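Local coordinates for protein probable ss-1,3-N-acetylglucosaminyltransferase (Staphylococcus aureus subsp. aureus N315, PDB 6H21) that is probably a family 2 glycosyltransferase with a GT-A fold, modelled here with manganese and uridine-diphosphate-N-acetylglucosamine, at residues Pro27-Gly32 against Asp59-Asn64; Leu134-Tyr139 against Tyr213-Asp218; Asn302-Thr307 against Glu328-Asn333. All coordinates share one frame; numbering follows the deposited sequence.

Contact 1: Pro27-Gly32 against Asp59-Asn64; sequences PTFNNG and DHSNDN. With UD1 (uridine-diphosphate-N-acetylglucosamine), chain X.
With chi1 at 179°, the Phe29 ring swings away from its own N and lies between the uracil of uridine-diphosphate-N-acetylglucosamine and the Asn30 amide. Asn30 CG instead sits beside its own backbone N, and this turns the amide back to Asn62. Pro27-Gly32 runs off the end of strand 22-28, and Asp59-Asn64 follows the neighbouring parallel strand 52-58, in the nucleotide-binding half of a GT-A fold. Thr28 O takes a nearly straight bond from Asp59 N at 2.8 Å. Further along, Ser61 OG accepts from Asn30 N at 2.9 Å and is also bonded to Asp58. The Asn30 amide is gripped twice. Its OD1 receives Asn62 N on a lone pair, and its ND2 reaches Asn62 OD1 at 3.0 Å from above that carbonyl plane. The two amide planes stand 58° apart. CG of Asn30 lies over the centre of one Phe29 face; uracil O4 lies over the opposite face, nearer the rim. His60 O meets the ring at its edge. Pro27 O accepts from both ribose hydroxyls, O2' and O3B. Asp59 reads the uracil: its OD2 also bonds Ser87 and accepts from UD1 N3 at 2.8 Å, with 172° at the hydrogen.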
loop_
_atom_site.group_PDB
_atom_site.type_symbol
_atom_site.label_atom_id
_atom_site.label_comp_id
_atom_site.label_asym_id
_atom_site.label_seq_id
_atom_site.Cartn_x
_atom_site.Cartn_y
_atom_site.Cartn_z
ATOM N N PRO C 27 -27.365 38.650 4.829
ATOM C CA PRO C 27 -26.221 39.468 4.436
ATOM C C PRO C 27 -26.237 39.684 2.916
ATOM O O PRO C 27 -26.638 38.786 2.182
ATOM C CB PRO C 27 -25.020 38.624 4.875
ATOM C CG PRO C 27 -25.509 37.206 4.759
ATOM C CD PRO C 27 -26.978 37.262 5.128
ATOM N N THR C 28 -25.833 40.881 2.478
ATOM C CA THR C 28 -25.748 41.235 1.063
ATOM C C THR C 28 -24.345 41.779 0.767
ATOM O O THR C 28 -23.673 42.304 1.654
ATOM C CB THR C 28 -26.832 42.251 0.669
ATOM O OG1 THR C 28 -26.649 43.463 1.403
ATOM C CG2 THR C 28 -28.235 41.737 0.911
ATOM N N PHE C 29 -23.917 41.626 -0.489
ATOM C CA PHE C 29 -22.679 42.206 -0.984
ATOM C C PHE C 29 -22.692 42.208 -2.518
ATOM O O PHE C 29 -22.624 41.149 -3.144
ATOM C CB PHE C 29 -21.467 41.445 -0.447
ATOM C CG PHE C 29 -20.155 41.988 -0.951
ATOM C CD1 PHE C 29 -19.710 43.239 -0.542
ATOM C CD2 PHE C 29 -19.386 41.268 -1.853
ATOM C CE1 PHE C 29 -18.511 43.750 -1.012
ATOM C CE2 PHE C 29 -18.183 41.780 -2.317
ATOM C CZ PHE C 29 -17.750 43.019 -1.896
ATOM N N ASN C 30 -22.837 43.404 -3.101
ATOM C CA ASN C 30 -22.761 43.637 -4.556
ATOM C C ASN C 30 -23.769 42.776 -5.322
ATOM O O ASN C 30 -23.444 42.233 -6.380
ATOM C CB ASN C 30 -21.356 43.374 -5.096
ATOM C CG ASN C 30 -20.360 44.426 -4.666
ATOM O OD1 ASN C 30 -20.720 45.386 -3.986
ATOM N ND2 ASN C 30 -19.114 44.251 -5.068
ATOM N N ASN C 31 -24.995 42.669 -4.803
ATOM C CA ASN C 31 -26.035 41.875 -5.459
ATOM C C ASN C 31 -26.676 42.689 -6.591
ATOM O O ASN C 31 -27.036 42.138 -7.629
ATOM C CB ASN C 31 -27.077 41.390 -4.452
ATOM C CG ASN C 31 -26.446 40.602 -3.327
ATOM O OD1 ASN C 31 -26.073 41.167 -2.303
ATOM N ND2 ASN C 31 -26.268 39.310 -3.530
ATOM N N GLY C 32 -26.818 44.001 -6.377
ATOM C CA GLY C 32 -27.495 44.880 -7.325
ATOM C C GLY C 32 -28.950 44.480 -7.504
ATOM O O GLY C 32 -29.583 43.999 -6.561
ATOM N N ASP C 59 -22.709 44.154 3.556
ATOM C CA ASP C 59 -21.288 44.029 3.931
ATOM C C ASP C 59 -20.459 45.036 3.116
ATOM O O ASP C 59 -19.507 44.665 2.432
ATOM C CB ASP C 59 -20.803 42.585 3.779
ATOM C CG ASP C 59 -19.554 42.236 4.581
ATOM O OD1 ASP C 59 -19.116 43.071 5.407
ATOM O OD2 ASP C 59 -19.034 41.127 4.382
ATOM N N HIS C 60 -20.830 46.314 3.245
ATOM C CA HIS C 60 -20.224 47.462 2.561
ATOM C C HIS C 60 -20.029 47.168 1.064
ATOM O O HIS C 60 -18.897 47.112 0.572
ATOM C CB HIS C 60 -18.922 47.898 3.261
ATOM C CG HIS C 60 -18.617 49.345 3.033
ATOM N ND1 HIS C 60 -17.594 49.768 2.217
ATOM C CD2 HIS C 60 -19.221 50.463 3.484
ATOM C CE1 HIS C 60 -17.566 51.087 2.189
ATOM N NE2 HIS C 60 -18.570 51.541 2.947
ATOM N N SER C 61 -21.147 46.994 0.349
ATOM C CA SER C 61 -21.151 46.863 -1.105
ATOM C C SER C 61 -20.393 48.049 -1.709
ATOM O O SER C 61 -20.434 49.155 -1.157
ATOM C CB SER C 61 -22.563 46.794 -1.641
ATOM O OG SER C 61 -23.206 45.596 -1.238
ATOM N N ASN C 62 -19.746 47.827 -2.857
ATOM C CA ASN C 62 -18.997 48.897 -3.534
ATOM C C ASN C 62 -19.390 48.986 -5.021
ATOM O O ASN C 62 -18.587 49.427 -5.841
ATOM C CB ASN C 62 -17.492 48.686 -3.351
ATOM C CG ASN C 62 -17.060 47.304 -3.785
ATOM O OD1 ASN C 62 -17.555 46.788 -4.784
ATOM N ND2 ASN C 62 -16.157 46.690 -3.040
ATOM N N ASP C 63 -20.641 48.639 -5.352
ATOM C CA ASP C 63 -21.099 48.480 -6.739
ATOM C C ASP C 63 -21.812 49.748 -7.240
ATOM O O ASP C 63 -22.921 49.671 -7.776
ATOM C CB ASP C 63 -21.991 47.244 -6.872
ATOM C CG ASP C 63 -23.241 47.235 -6.000
ATOM O OD1 ASP C 63 -23.338 48.058 -5.049
ATOM O OD2 ASP C 63 -24.115 46.407 -6.282
ATOM N N ASN C 64 -21.145 50.902 -7.097
ATOM C CA ASN C 64 -21.648 52.216 -7.523
ATOM C C ASN C 64 -23.057 52.467 -6.966
ATOM O O ASN C 64 -23.898 53.047 -7.653
ATOM C CB ASN C 64 -21.655 52.377 -9.048
HETATM C "C1'" UD1 X . -21.847 28.950 0.020
HETATM C "C2'" UD1 X . -22.533 27.731 0.643
HETATM C "C3'" UD1 X . -23.696 28.184 1.524
HETATM C "C4'" UD1 X . -23.193 29.194 2.553
HETATM C "C5'" UD1 X . -22.379 30.317 1.905
HETATM C "C6'" UD1 X . -21.767 31.263 2.943
HETATM C "C7'" UD1 X . -22.462 25.645 -0.675
HETATM C "C8'" UD1 X . -23.126 24.856 -1.771
HETATM N "N2'" UD1 X . -23.014 26.829 -0.397
HETATM O "O1'" UD1 X . -22.822 29.633 -0.775
HETATM O "O3'" UD1 X . -24.288 27.050 2.177
HETATM O "O4'" UD1 X . -24.320 29.758 3.227
HETATM O "O5'" UD1 X . -21.338 29.795 1.052
HETATM O "O6'" UD1 X . -21.012 30.565 3.930
HETATM O "O7'" UD1 X . -21.489 25.223 -0.075
HETATM N N1 UD1 X . -21.514 37.799 1.534
HETATM C C2 UD1 X . -21.131 38.741 2.506
HETATM N N3 UD1 X . -19.969 39.378 2.431
HETATM C C4 UD1 X . -19.131 39.150 1.427
HETATM C C5 UD1 X . -19.469 38.224 0.439
HETATM C C6 UD1 X . -20.682 37.536 0.508
HETATM O O2 UD1 X . -21.867 38.996 3.469
HETATM O O4 UD1 X . -18.059 39.795 1.405
HETATM C C1B UD1 X . -22.806 37.136 1.711
HETATM C C2B UD1 X . -23.632 37.028 0.441
HETATM O "O2'" UD1 X . -24.285 38.258 0.149
HETATM C C3B UD1 X . -24.582 35.896 0.798
HETATM C C4B UD1 X . -23.764 35.020 1.744
HETATM O O4B UD1 X . -22.635 35.798 2.174
HETATM O O3B UD1 X . -25.737 36.401 1.480
HETATM C C5B UD1 X . -23.246 33.759 1.076
HETATM O O5B UD1 X . -22.704 34.106 -0.191
HETATM P PA UD1 X . -23.053 33.284 -1.518
HETATM O O1A UD1 X . -22.315 33.974 -2.620
HETATM O O2A UD1 X . -24.542 32.968 -1.635
HETATM O O3A UD1 X . -22.285 31.937 -1.191
HETATM P PB UD1 X . -22.476 30.580 -2.007
HETATM O O1B UD1 X . -21.145 30.209 -2.583
HETATM O O2B UD1 X . -23.685 30.614 -2.931
#

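Contact 2: Leu134-Tyr139 against Tyr213-Asp218; sequences LIIGKY and YSIKTD
Ser214 N donates to Leu134 O at 2.8 Å, the first of four backbone bonds that join Leu134-Tyr139 to Tyr213-Asp218. Ser214 O then takes Ile136 N at 2.8 Å. Ile136 O takes Lys216 N at the same length, with 172° at the hydrogen. Lys216 O closes the series by accepting Lys138 N at 3.0 Å. Between these bonds run CA-H...O contacts, such as Ile135 CA to Ser214 O at 3.3 Å. Each of the four carbonyls therefore meets an N-H and a CA-H together. Lys216 also carries a charge pair within its own segment. Its chain bends at chi2 (73°) and chi4, and this brings NZ to Asp218 OD1 at 2.7 Å. NZ comes from above the carboxylate plane, and Asn157 is a second partner of that oxygen.

The strands 134-137 and 213-216 run parallel, 19° apart, in the mixed sheet of the GT-A domain. The 73 residues between the segments include strand 177-179, which pairs antiparallel with the other edge of 134-142.

Leu134, Ile136, Tyr213 and Ile215 point to one face of the sheet. There Leu134 CB lies 4.2 Å from Tyr213 CD1, while Ile136 CD1 only just reaches Ile215 CG1. Phe206 and Leu207 of helix 198-207 pack on Leu134. Ile135, Ser214 and Lys216 point to the other face, against helix 119-129. Ser214 OG is buried and bonds Ser132 and Ala159 O. Beyond the last paired residues, Gly137 and Lys216, Lys138 stays extended and runs alongside Lys216 and Thr217. Its CB lies near Lys216 O, and its CD comes within 4.0 Å of Thr217 O.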
loop_
_atom_site.group_PDB
_atom_site.type_symbol
_atom_site.label_atom_id
_atom_site.label_comp_id
_atom_site.label_asym_id
_atom_site.label_seq_id
_atom_site.Cartn_x
_atom_site.Cartn_y
_atom_site.Cartn_z
ATOM N N LEU C 134 -34.197 23.502 16.347
ATOM C CA LEU C 134 -33.750 23.629 14.963
ATOM C C LEU C 134 -34.805 23.001 14.048
ATOM O O LEU C 134 -35.215 21.877 14.289
ATOM C CB LEU C 134 -32.414 22.891 14.834
ATOM C CG LEU C 134 -31.775 22.871 13.449
ATOM C CD1 LEU C 134 -31.382 24.264 12.993
ATOM C CD2 LEU C 134 -30.552 21.957 13.426
ATOM N N ILE C 135 -35.250 23.726 13.017
ATOM C CA ILE C 135 -36.123 23.139 12.010
ATOM C C ILE C 135 -35.447 23.271 10.640
ATOM O O ILE C 135 -34.979 24.360 10.265
ATOM C CB ILE C 135 -37.537 23.753 12.036
ATOM C CG1 ILE C 135 -38.093 23.854 13.461
ATOM C CG2 ILE C 135 -38.469 22.971 11.115
ATOM C CD1 ILE C 135 -37.832 25.182 14.138
ATOM N N ILE C 136 -35.353 22.131 9.942
ATOM C CA ILE C 136 -34.714 22.044 8.663
ATOM C C ILE C 136 -35.785 21.797 7.617
ATOM O O ILE C 136 -36.473 20.792 7.677
ATOM C CB ILE C 136 -33.646 20.941 8.651
ATOM C CG1 ILE C 136 -32.738 21.069 9.874
ATOM C CG2 ILE C 136 -32.862 20.967 7.351
ATOM C CD1 ILE C 136 -31.868 19.879 10.109
ATOM N N GLY C 137 -35.909 22.741 6.684
ATOM C CA GLY C 137 -36.781 22.589 5.520
ATOM C C GLY C 137 -36.023 21.983 4.352
ATOM O O GLY C 137 -34.895 22.365 4.082
ATOM N N LYS C 138 -36.673 21.068 3.631
ATOM C CA LYS C 138 -36.124 20.472 2.427
ATOM C C LYS C 138 -35.646 21.558 1.460
ATOM O O LYS C 138 -36.356 22.532 1.222
ATOM C CB LYS C 138 -37.200 19.630 1.746
ATOM C CG LYS C 138 -36.777 18.941 0.460
ATOM C CD LYS C 138 -37.787 17.908 0.009
ATOM C CE LYS C 138 -37.502 17.421 -1.391
ATOM N NZ LYS C 138 -38.534 16.465 -1.846
ATOM N N TYR C 139 -34.462 21.344 0.878
ATOM C CA TYR C 139 -33.854 22.252 -0.091
ATOM C C TYR C 139 -34.342 21.881 -1.492
ATOM O O TYR C 139 -34.523 20.699 -1.811
ATOM C CB TYR C 139 -32.327 22.201 0.001
ATOM C CG TYR C 139 -31.815 22.617 1.355
ATOM C CD1 TYR C 139 -31.916 23.936 1.767
ATOM C CD2 TYR C 139 -31.276 21.703 2.242
ATOM C CE1 TYR C 139 -31.513 24.335 3.032
ATOM C CE2 TYR C 139 -30.858 22.088 3.506
ATOM C CZ TYR C 139 -30.984 23.407 3.908
ATOM O OH TYR C 139 -30.572 23.810 5.146
ATOM N N TYR C 213 -34.521 18.523 17.274
ATOM C CA TYR C 213 -34.346 18.941 15.882
ATOM C C TYR C 213 -35.486 18.361 15.043
ATOM O O TYR C 213 -35.856 17.191 15.213
ATOM C CB TYR C 213 -32.990 18.499 15.324
ATOM C CG TYR C 213 -31.875 18.338 16.321
ATOM C CD1 TYR C 213 -31.356 19.420 17.007
ATOM C CD2 TYR C 213 -31.306 17.096 16.542
ATOM C CE1 TYR C 213 -30.321 19.259 17.920
ATOM C CE2 TYR C 213 -30.275 16.918 17.440
ATOM C CZ TYR C 213 -29.761 18.008 18.113
ATOM O OH TYR C 213 -28.739 17.823 18.990
ATOM N N SER C 214 -36.024 19.179 14.134
ATOM C CA SER C 214 -37.166 18.770 13.317
ATOM C C SER C 214 -36.837 18.942 11.827
ATOM O O SER C 214 -36.109 19.845 11.460
ATOM C CB SER C 214 -38.401 19.540 13.731
ATOM O OG SER C 214 -38.674 19.319 15.115
ATOM N N ILE C 215 -37.412 18.068 10.996
ATOM C CA ILE C 215 -37.183 18.038 9.557
ATOM C C ILE C 215 -38.543 18.091 8.866
ATOM O O ILE C 215 -39.397 17.217 9.098
ATOM C CB ILE C 215 -36.403 16.773 9.137
ATOM C CG1 ILE C 215 -35.008 16.722 9.773
ATOM C CG2 ILE C 215 -36.336 16.651 7.619
ATOM C CD1 ILE C 215 -34.415 15.339 9.840
ATOM N N LYS C 216 -38.702 19.090 7.988
ATOM C CA LYS C 216 -39.960 19.357 7.311
ATOM C C LYS C 216 -39.728 19.235 5.795
ATOM O O LYS C 216 -38.798 19.826 5.267
ATOM C CB LYS C 216 -40.465 20.721 7.801
ATOM C CG LYS C 216 -41.905 21.064 7.474
ATOM C CD LYS C 216 -42.934 20.305 8.272
ATOM C CE LYS C 216 -44.281 21.000 8.312
ATOM N NZ LYS C 216 -45.049 20.773 7.064
ATOM N N THR C 217 -40.582 18.460 5.112
ATOM C CA THR C 217 -40.305 17.960 3.754
ATOM C C THR C 217 -41.487 18.144 2.784
ATOM O O THR C 217 -41.416 17.671 1.647
ATOM C CB THR C 217 -39.937 16.470 3.809
ATOM O OG1 THR C 217 -41.064 15.721 4.275
ATOM C CG2 THR C 217 -38.749 16.180 4.699
ATOM N N ASP C 218 -42.562 18.819 3.207
ATOM C CA ASP C 218 -43.810 18.873 2.431
ATOM C C ASP C 218 -43.597 19.628 1.109
ATOM O O ASP C 218 -44.172 19.259 0.089
ATOM C CB ASP C 218 -44.939 19.531 3.227
ATOM C CG ASP C 218 -45.355 18.731 4.447
ATOM O OD1 ASP C 218 -44.547 18.654 5.403
ATOM O OD2 ASP C 218 -46.480 18.182 4.428
#

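Contact 3: Asn302-Thr307 against Glu328-Asn333; sequences NNFSKT and EAIRQN
Ile330 lies against one face of the Phe304 ring, its two branches, CG2 and CG1-CD1, spread across it. CG2 sits 4.0 Å from the ring centroid and 21° off the normal, a CH-pi contact over the face. It is shifted toward CD1 of the ring. The other branch reaches the far rim, where Ile330 CD1 lies 3.7 Å from Phe304 CE2. Having CG2 anti to the backbone N and CG1 beside it (chi1 -66°) sets both branches toward the ring. Phe304 also stacks with Phe245 of helix 242-256.

The CB of Ser305 points toward the second helix. Its OG is anti to the backbone N and donates to Ile330 O at 2.8 Å, in the plane of that carbonyl. Ile330 O also accepts Asn333 N at 3.0 Å, so two donors hold this one oxygen near the helix end. Asn333 CB rests 3.4 Å from Ser305 OG.

Asn302 starts out directed away from the second segment, but its amide turns back. Asn302 OD1 receives a weak bond from Asn333 ND2 at 3.2 Å, with the two amide planes 42° apart. Arg331 is directed away from Asn302-Thr307 and forms a salt bridge with Asp316.

The segments of helices 294-308 and 324-332 are nearly perpendicular, with axes 8.1 Å apart. Both belong to the helical TarS-type linker domain. Gln332 is bonded through NE2 to Tyr294 of the second subunit, so the subunit contact lies close by. Helix 324-332 ends against helix 294-308 in a Schellman motif, with Asn333 at positive phi.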
loop_
_atom_site.group_PDB
_atom_site.type_symbol
_atom_site.label_atom_id
_atom_site.label_comp_id
_atom_site.label_asym_id
_atom_site.label_seq_id
_atom_site.Cartn_x
_atom_site.Cartn_y
_atom_site.Cartn_z
ATOM N N ASN C 302 0.367 17.992 6.617
ATOM C CA ASN C 302 0.853 18.350 7.947
ATOM C C ASN C 302 -0.257 19.004 8.805
ATOM O O ASN C 302 -0.405 18.658 9.966
ATOM C CB ASN C 302 2.071 19.263 7.889
ATOM C CG ASN C 302 2.727 19.377 9.246
ATOM O OD1 ASN C 302 3.246 18.385 9.770
ATOM N ND2 ASN C 302 2.677 20.559 9.834
ATOM N N ASN C 303 -1.027 19.933 8.232
ATOM C CA ASN C 303 -2.115 20.604 8.949
ATOM C C ASN C 303 -3.235 19.609 9.261
ATOM O O ASN C 303 -3.790 19.637 10.353
ATOM C CB ASN C 303 -2.675 21.788 8.159
ATOM C CG ASN C 303 -1.751 22.984 8.188
ATOM O OD1 ASN C 303 -1.186 23.291 9.233
ATOM N ND2 ASN C 303 -1.581 23.656 7.061
ATOM N N PHE C 304 -3.568 18.757 8.282
ATOM C CA PHE C 304 -4.634 17.764 8.418
ATOM C C PHE C 304 -4.254 16.822 9.562
ATOM O O PHE C 304 -5.068 16.553 10.437
ATOM C CB PHE C 304 -4.835 16.987 7.107
ATOM C CG PHE C 304 -6.142 16.254 6.943
ATOM C CD1 PHE C 304 -6.950 15.955 8.023
ATOM C CD2 PHE C 304 -6.551 15.814 5.685
ATOM C CE1 PHE C 304 -8.142 15.271 7.853
ATOM C CE2 PHE C 304 -7.749 15.140 5.517
ATOM C CZ PHE C 304 -8.548 14.887 6.605
ATOM N N SER C 305 -3.012 16.328 9.525
ATOM C CA SER C 305 -2.490 15.356 10.478
ATOM C C SER C 305 -2.500 15.951 11.895
ATOM O O SER C 305 -2.986 15.357 12.839
ATOM C CB SER C 305 -1.104 14.932 10.087
ATOM O OG SER C 305 -0.620 13.957 10.995
ATOM N N LYS C 306 -1.956 17.156 12.039
ATOM C CA LYS C 306 -1.960 17.895 13.344
ATOM C C LYS C 306 -3.374 17.979 13.956
ATOM O O LYS C 306 -3.569 17.788 15.178
ATOM C CB LYS C 306 -1.390 19.299 13.133
ATOM C CG LYS C 306 0.131 19.395 13.051
ATOM C CD LYS C 306 0.649 20.844 13.147
ATOM N N THR C 307 -4.369 18.312 13.139
ATOM C CA THR C 307 -5.756 18.438 13.594
ATOM C C THR C 307 -6.346 17.073 13.995
ATOM O O THR C 307 -7.028 16.963 15.050
ATOM C CB THR C 307 -6.633 19.074 12.515
ATOM O OG1 THR C 307 -6.112 20.380 12.259
ATOM C CG2 THR C 307 -8.088 19.163 12.908
ATOM N N GLU C 328 -5.604 6.259 9.054
ATOM C CA GLU C 328 -4.340 5.970 9.727
ATOM C C GLU C 328 -3.181 6.693 9.016
ATOM O O GLU C 328 -2.285 7.159 9.654
ATOM C CB GLU C 328 -4.099 4.460 9.848
ATOM C CG GLU C 328 -2.965 4.136 10.819
ATOM C CD GLU C 328 -3.122 4.745 12.203
ATOM O OE1 GLU C 328 -4.206 4.563 12.789
ATOM O OE2 GLU C 328 -2.191 5.424 12.692
ATOM N N ALA C 329 -3.205 6.743 7.687
ATOM C CA ALA C 329 -2.153 7.380 6.936
ATOM C C ALA C 329 -2.099 8.880 7.271
ATOM O O ALA C 329 -1.018 9.429 7.407
ATOM C CB ALA C 329 -2.343 7.139 5.466
ATOM N N ILE C 330 -3.268 9.514 7.400
ATOM C CA ILE C 330 -3.342 10.936 7.824
ATOM C C ILE C 330 -2.769 11.083 9.234
ATOM O O ILE C 330 -1.940 11.986 9.486
ATOM C CB ILE C 330 -4.768 11.484 7.679
ATOM C CG1 ILE C 330 -5.159 11.521 6.202
ATOM C CG2 ILE C 330 -4.898 12.864 8.345
ATOM C CD1 ILE C 330 -6.629 11.595 5.946
ATOM N N ARG C 331 -3.162 10.192 10.156
ATOM C CA ARG C 331 -2.625 10.251 11.524
ATOM C C ARG C 331 -1.095 10.145 11.501
ATOM O O ARG C 331 -0.435 10.823 12.265
ATOM C CB ARG C 331 -3.200 9.178 12.454
ATOM C CG ARG C 331 -4.662 9.387 12.825
ATOM C CD ARG C 331 -5.099 8.547 14.003
ATOM N NE ARG C 331 -6.444 8.869 14.463
ATOM C CZ ARG C 331 -6.754 9.803 15.347
ATOM N NH1 ARG C 331 -8.021 9.961 15.697
ATOM N NH2 ARG C 331 -5.809 10.583 15.844
ATOM N N GLN C 332 -0.556 9.275 10.634
ATOM C CA GLN C 332 0.891 9.024 10.571
ATOM C C GLN C 332 1.613 10.125 9.774
ATOM O O GLN C 332 2.831 10.119 9.735
ATOM C CB GLN C 332 1.178 7.662 9.923
ATOM C CG GLN C 332 0.645 6.474 10.724
ATOM C CD GLN C 332 1.304 6.328 12.074
ATOM O OE1 GLN C 332 2.463 6.671 12.247
ATOM N NE2 GLN C 332 0.559 5.855 13.057
ATOM N N ASN C 333 0.873 11.029 9.113
ATOM C CA ASN C 333 1.452 12.153 8.340
ATOM C C ASN C 333 2.335 11.570 7.222
ATOM O O ASN C 333 3.450 11.990 7.024
ATOM C CB ASN C 333 2.189 13.143 9.266
ATOM C CG ASN C 333 2.488 14.492 8.641
ATOM O OD1 ASN C 333 1.836 14.924 7.684
ATOM N ND2 ASN C 333 3.453 15.197 9.212
#

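The three contacts follow one another along the chain, each closing before the next opens. Contacts 1 and 2 reach the same mixed sheet, with centres about 30 Å apart and nearest atoms about 14 Å apart. Contact 1 lies at the end of strand 22-28 and the loop after strand 52-58, beside the ligand. Contact 2 joins strands 134-142 and 213-216, and the side chain of Ile136 is about 12 Å from the ligand. Contact 3 belongs to the helical linker domain, its centre about 40 Å from that of contact 1 and 36 Å from that of contact 2. The nucleotide pocket at contact 1 is thus well separated from the place near contact 3 where Gln332 meets a second subunit.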